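Local coordinates for putative Oleoyl-[acyl-carrier protein] thioesterase (Lactobacillus plantarum, PDB 2OWN) that probably hydrolyses the thioester of oleoyl-[acyl-carrier protein], releasing the fatty acid from its carrier, as an acyl-ACP thioesterase of the HotDog clan, at residues Val219-Asn224 against His238-Asp243; Thr160-Pro165 against Ala223-Ser228. One frame throughout, in Å; residues are numbered along the deposited sequence.

Contact 1 of 2, residues Val219-Asn224 against His238-Asp243; sequences VTAHAN and HLIEVD
The imidazole of H222 meets E241 edge on: NE2 gives its N-H to OE2 of E241 at 2.7 Å, with the oxygen close to the ring plane, and CG of E241 also lies at that edge. The ring and the carboxylate stand 80° apart, so OE2 receives the proton from above the carboxylate plane. E241 reaches across because its CG sits between the backbone N and the carbonyl carbon (chi1 60°) and the rest of the chain runs out extended. At its other nitrogen the H222 ring is held by T163 OG1, which leaves it little freedom to flip; a leucine in its place would probably leave the E241 carboxylate and the T163 hydroxyl each without this partner. The second imidazole, H238, approaches A223 CB obliquely, ND1 lying 3.7 Å from that methyl. A water at the H238 ring edge joins ND1 to H222 O, while T236 OG1 holds NE2.

Small side chains suit A221 and A223, which share their face with larger neighbours: A221 CB meets I240 CD1 at a tight 3.4 Å, and V219 CB lies 3.8 Å from I240 CG2. Helix 184-191 packs on this same face, L188 touching H238 and I240. Backbone bonds join T220 to E241 and H222 to L239 in both directions; T220 N to E241 O, at 2.7 Å, is nearly straight. With two hydrogen-bonded pairs alternating with the non-hydrogen-bonded pairs A221-I240 and A223-H238, this is an antiparallel beta hairpin, part of the curved sheet that wraps a helix in the hotdog fold.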
loop_
_atom_site.group_PDB
_atom_site.type_symbol
_atom_site.label_atom_id
_atom_site.label_comp_id
_atom_site.label_asym_id
_atom_site.label_seq_id
_atom_site.Cartn_x
_atom_site.Cartn_y
_atom_site.Cartn_z
ATOM N N VAL B 219 -0.361 -11.634 15.002
ATOM C CA VAL B 219 -1.807 -11.463 15.225
ATOM C C VAL B 219 -2.539 -12.694 14.645
ATOM O O VAL B 219 -2.058 -13.308 13.681
ATOM C CB VAL B 219 -2.392 -10.124 14.644
ATOM C CG1 VAL B 219 -1.559 -8.939 15.111
ATOM C CG2 VAL B 219 -2.463 -10.113 13.144
ATOM N N THR B 220 -3.671 -13.044 15.259
ATOM C CA THR B 220 -4.535 -14.155 14.845
ATOM C C THR B 220 -5.847 -13.498 14.403
ATOM O O THR B 220 -6.515 -12.861 15.224
ATOM C CB THR B 220 -4.759 -15.157 15.992
ATOM O OG1 THR B 220 -3.490 -15.605 16.484
ATOM C CG2 THR B 220 -5.568 -16.366 15.520
ATOM N N ALA B 221 -6.166 -13.623 13.107
ATOM C CA ALA B 221 -7.367 -13.047 12.491
ATOM C C ALA B 221 -8.413 -14.134 12.359
ATOM O O ALA B 221 -8.104 -15.198 11.826
ATOM C CB ALA B 221 -7.054 -12.462 11.122
ATOM N N HIS B 222 -9.627 -13.863 12.841
ATOM C CA HIS B 222 -10.757 -14.799 12.785
ATOM C C HIS B 222 -11.892 -14.182 11.969
ATOM O O HIS B 222 -12.020 -12.960 11.949
ATOM C CB HIS B 222 -11.266 -15.148 14.176
ATOM C CG HIS B 222 -10.226 -15.692 15.098
ATOM N ND1 HIS B 222 -9.840 -17.013 15.083
ATOM C CD2 HIS B 222 -9.525 -15.105 16.096
ATOM C CE1 HIS B 222 -8.923 -17.211 16.011
ATOM N NE2 HIS B 222 -8.718 -16.070 16.643
ATOM N N ALA B 223 -12.687 -15.022 11.295
ATOM C CA ALA B 223 -13.847 -14.581 10.488
ATOM C C ALA B 223 -14.956 -15.641 10.378
ATOM O O ALA B 223 -14.655 -16.831 10.207
ATOM C CB ALA B 223 -13.417 -14.125 9.089
ATOM N N ASN B 224 -16.207 -15.189 10.533
ATOM C CA ASN B 224 -17.434 -15.984 10.400
ATOM C C ASN B 224 -18.262 -15.364 9.296
ATOM O O ASN B 224 -18.548 -14.171 9.379
ATOM C CB ASN B 224 -18.285 -15.969 11.688
ATOM C CG ASN B 224 -17.666 -16.748 12.833
ATOM O OD1 ASN B 224 -17.075 -17.801 12.633
ATOM N ND2 ASN B 224 -17.871 -16.265 14.055
ATOM N N HIS B 238 -15.655 -10.370 12.284
ATOM C CA HIS B 238 -14.203 -10.525 12.397
ATOM C C HIS B 238 -13.655 -10.159 13.772
ATOM O O HIS B 238 -14.234 -9.317 14.470
ATOM C CB HIS B 238 -13.491 -9.611 11.395
ATOM C CG HIS B 238 -13.890 -9.803 9.968
ATOM N ND1 HIS B 238 -13.065 -10.406 9.044
ATOM C CD2 HIS B 238 -15.014 -9.451 9.300
ATOM C CE1 HIS B 238 -13.672 -10.430 7.870
ATOM N NE2 HIS B 238 -14.855 -9.860 7.999
ATOM N N LEU B 239 -12.521 -10.785 14.119
ATOM C CA LEU B 239 -11.773 -10.550 15.364
ATOM C C LEU B 239 -10.265 -10.683 15.102
ATOM O O LEU B 239 -9.843 -11.688 14.524
ATOM C CB LEU B 239 -12.184 -11.528 16.479
ATOM C CG LEU B 239 -11.440 -11.491 17.841
ATOM C CD1 LEU B 239 -11.507 -10.115 18.499
ATOM C CD2 LEU B 239 -11.971 -12.552 18.789
ATOM N N ILE B 240 -9.491 -9.666 15.496
ATOM C CA ILE B 240 -8.025 -9.666 15.426
ATOM C C ILE B 240 -7.586 -9.709 16.899
ATOM O O ILE B 240 -8.031 -8.866 17.696
ATOM C CB ILE B 240 -7.418 -8.429 14.734
ATOM C CG1 ILE B 240 -7.968 -8.227 13.314
ATOM C CG2 ILE B 240 -5.877 -8.528 14.683
ATOM C CD1 ILE B 240 -7.656 -9.344 12.326
ATOM N N GLU B 241 -6.753 -10.695 17.246
ATOM C CA GLU B 241 -6.195 -10.864 18.595
ATOM C C GLU B 241 -4.687 -11.168 18.561
ATOM O O GLU B 241 -4.182 -11.635 17.541
ATOM C CB GLU B 241 -6.950 -11.961 19.362
ATOM C CG GLU B 241 -6.916 -13.350 18.726
ATOM C CD GLU B 241 -7.688 -14.412 19.491
ATOM O OE1 GLU B 241 -8.341 -14.127 20.525
ATOM O OE2 GLU B 241 -7.626 -15.571 19.043
ATOM N N VAL B 242 -4.006 -10.893 19.681
ATOM C CA VAL B 242 -2.557 -11.141 19.870
ATOM C C VAL B 242 -2.363 -11.940 21.179
ATOM O O VAL B 242 -2.181 -11.349 22.250
ATOM C CB VAL B 242 -1.731 -9.826 19.829
ATOM C CG1 VAL B 242 -0.241 -10.093 20.047
ATOM C CG2 VAL B 242 -1.918 -9.132 18.495
ATOM N N ASP B 243 -2.458 -13.275 21.059
ATOM C CA ASP B 243 -2.292 -14.254 22.160
ATOM C C ASP B 243 -3.358 -14.120 23.277
ATOM O O ASP B 243 -3.036 -13.755 24.420
ATOM C CB ASP B 243 -0.850 -14.205 22.717
HETATM O O HOH W 1 -1.932 -14.224 18.295
HETATM O O HOH W 2 -10.569 -11.424 10.159
#

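Contact 2 of 2, residues Thr160-Pro165 against Ala223-Ser228; sequences TTITKP and ANILPS
An antiparallel strand pairing in the C-terminal hotdog region starts here, where strand 162-167 comes alongside strand 218-227. I162 and A223 form a hydrogen-bonded pair: I162 N gives its proton to A223 O at 2.8 Å, and A223 N returns one to I162 O at the same 2.8 Å, though this second bond is more bent, with an angle of 139° at the hydrogen against 164° for the first.

The side chains of this pair lie on the face covered by helix 184-191, where T191 touches both. The branched, apolar I162 suits such a place: besides meeting T191, its chain stretches on (chi2 176°) until CD1 comes 4.0 Å from CD1 of I225. The two isoleucines thus make a light methyl contact beyond the small alanine. CB of I162 lies 3.6 Å from A223 O.

Past the pair the segments diverge, and polar groups take over from backbone bonding. I225 N, which has no strand partner in 160-165, donates instead to a water that makes a weak bond to T160 O. T161 and N224, short polar residues, cross obliquely, the hydroxyl of one near the amide oxygen of the other. F155 packs against both, and N224 ND2 donates to E156 O, which helps to fix the turn of the amide and present its oxygen to T161, just before the strand. T158 N also donates to T161 OG1, tying the hydroxyl to the residues before it. The N224 carbonyl oxygen OD1 has two close neighbours: T161 OG1 at 2.7 Å, and a water at 2.8 Å that donates to it and also bonds T160 OG1.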
loop_
_atom_site.group_PDB
_atom_site.type_symbol
_atom_site.label_atom_id
_atom_site.label_comp_id
_atom_site.label_asym_id
_atom_site.label_seq_id
_atom_site.Cartn_x
_atom_site.Cartn_y
_atom_site.Cartn_z
ATOM N N THR B 160 -16.940 -23.742 12.162
ATOM C CA THR B 160 -16.732 -23.211 10.798
ATOM C C THR B 160 -15.965 -21.857 10.719
ATOM O O THR B 160 -15.893 -21.268 9.628
ATOM C CB THR B 160 -18.111 -23.084 10.077
ATOM O OG1 THR B 160 -18.945 -22.176 10.802
ATOM C CG2 THR B 160 -18.802 -24.440 10.002
ATOM N N THR B 161 -15.406 -21.362 11.842
ATOM C CA THR B 161 -14.642 -20.088 11.875
ATOM C C THR B 161 -13.367 -20.198 11.033
ATOM O O THR B 161 -12.637 -21.180 11.171
ATOM C CB THR B 161 -14.245 -19.657 13.323
ATOM O OG1 THR B 161 -15.427 -19.402 14.092
ATOM C CG2 THR B 161 -13.352 -18.393 13.331
ATOM N N ILE B 162 -13.136 -19.198 10.173
ATOM C CA ILE B 162 -11.952 -19.119 9.312
ATOM C C ILE B 162 -10.918 -18.400 10.163
ATOM O O ILE B 162 -11.195 -17.286 10.612
ATOM C CB ILE B 162 -12.200 -18.324 7.994
ATOM C CG1 ILE B 162 -13.383 -18.907 7.203
ATOM C CG2 ILE B 162 -10.933 -18.307 7.127
ATOM C CD1 ILE B 162 -13.750 -18.109 5.939
ATOM N N THR B 163 -9.764 -19.036 10.399
ATOM C CA THR B 163 -8.657 -18.462 11.190
ATOM C C THR B 163 -7.356 -18.458 10.371
ATOM O O THR B 163 -7.030 -19.475 9.756
ATOM C CB THR B 163 -8.463 -19.201 12.534
ATOM O OG1 THR B 163 -9.665 -19.103 13.301
ATOM C CG2 THR B 163 -7.323 -18.597 13.362
ATOM N N LYS B 164 -6.670 -17.304 10.332
ATOM C CA LYS B 164 -5.365 -17.124 9.656
ATOM C C LYS B 164 -4.407 -16.289 10.526
ATOM O O LYS B 164 -4.858 -15.274 11.091
ATOM C CB LYS B 164 -5.469 -16.424 8.294
ATOM C CG LYS B 164 -6.192 -17.184 7.193
ATOM C CD LYS B 164 -5.996 -16.440 5.883
ATOM C CE LYS B 164 -6.732 -17.030 4.716
ATOM N NZ LYS B 164 -6.411 -16.199 3.521
ATOM N N PRO B 165 -3.118 -16.719 10.664
ATOM C CA PRO B 165 -2.157 -15.904 11.402
ATOM C C PRO B 165 -1.517 -14.865 10.456
ATOM O O PRO B 165 -1.398 -15.112 9.243
ATOM C CB PRO B 165 -1.120 -16.929 11.866
ATOM C CG PRO B 165 -1.093 -17.933 10.787
ATOM C CD PRO B 165 -2.477 -17.972 10.197
ATOM N N ALA B 223 -12.687 -15.022 11.295
ATOM C CA ALA B 223 -13.847 -14.581 10.488
ATOM C C ALA B 223 -14.956 -15.641 10.378
ATOM O O ALA B 223 -14.655 -16.831 10.207
ATOM C CB ALA B 223 -13.417 -14.125 9.089
ATOM N N ASN B 224 -16.207 -15.189 10.533
ATOM C CA ASN B 224 -17.434 -15.984 10.400
ATOM C C ASN B 224 -18.262 -15.364 9.296
ATOM O O ASN B 224 -18.548 -14.171 9.379
ATOM C CB ASN B 224 -18.285 -15.969 11.688
ATOM C CG ASN B 224 -17.666 -16.748 12.833
ATOM O OD1 ASN B 224 -17.075 -17.801 12.633
ATOM N ND2 ASN B 224 -17.871 -16.265 14.055
ATOM N N ILE B 225 -18.618 -16.147 8.277
ATOM C CA ILE B 225 -19.457 -15.707 7.158
ATOM C C ILE B 225 -20.852 -16.090 7.645
ATOM O O ILE B 225 -21.149 -17.292 7.790
ATOM C CB ILE B 225 -19.100 -16.391 5.824
ATOM C CG1 ILE B 225 -17.626 -16.130 5.458
ATOM C CG2 ILE B 225 -20.055 -15.901 4.708
ATOM C CD1 ILE B 225 -17.160 -16.860 4.209
ATOM N N LEU B 226 -21.689 -15.080 7.886
ATOM C CA LEU B 226 -23.047 -15.238 8.429
ATOM C C LEU B 226 -24.162 -14.830 7.465
ATOM O O LEU B 226 -23.927 -13.976 6.596
ATOM C CB LEU B 226 -23.170 -14.360 9.680
ATOM C CG LEU B 226 -22.169 -14.598 10.821
ATOM C CD1 LEU B 226 -22.265 -13.476 11.852
ATOM C CD2 LEU B 226 -22.365 -15.970 11.461
ATOM N N PRO B 227 -25.374 -15.437 7.605
ATOM C CA PRO B 227 -26.497 -15.016 6.766
ATOM C C PRO B 227 -27.033 -13.656 7.247
ATOM O O PRO B 227 -26.811 -13.279 8.407
ATOM C CB PRO B 227 -27.528 -16.121 6.980
ATOM C CG PRO B 227 -27.278 -16.598 8.332
ATOM C CD PRO B 227 -25.789 -16.541 8.501
ATOM N N SER B 228 -27.660 -12.922 6.333
ATOM C CA SER B 228 -28.270 -11.621 6.602
ATOM C C SER B 228 -29.742 -11.638 6.194
ATOM O O SER B 228 -30.101 -12.285 5.209
ATOM C CB SER B 228 -27.559 -10.509 5.832
ATOM O OG SER B 228 -28.192 -9.249 6.041
HETATM O O HOH W 3 -17.684 -18.815 8.274
HETATM O O HOH W 4 -18.239 -19.580 10.831
#

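Strand 218-227 is the middle one of three: contact 1 pairs it with strand 233-241 along one edge, contact 2 with strand 162-167 along the other, and the two centres lie 10 Å apart. A223 and N224 belong to both. Between the contacts, H222 ND1, 2.8 Å from T163 OG1, probably bonds it, linking the two through side chains. A221 N probably bonds K164 O at 2.9 Å, continuing the pairing begun at I162, and the methyls T220 CG2 and T163 CG2 pack at 3.6 Å. Helix 184-191 touches residues of both contacts through T191, joining them on one face.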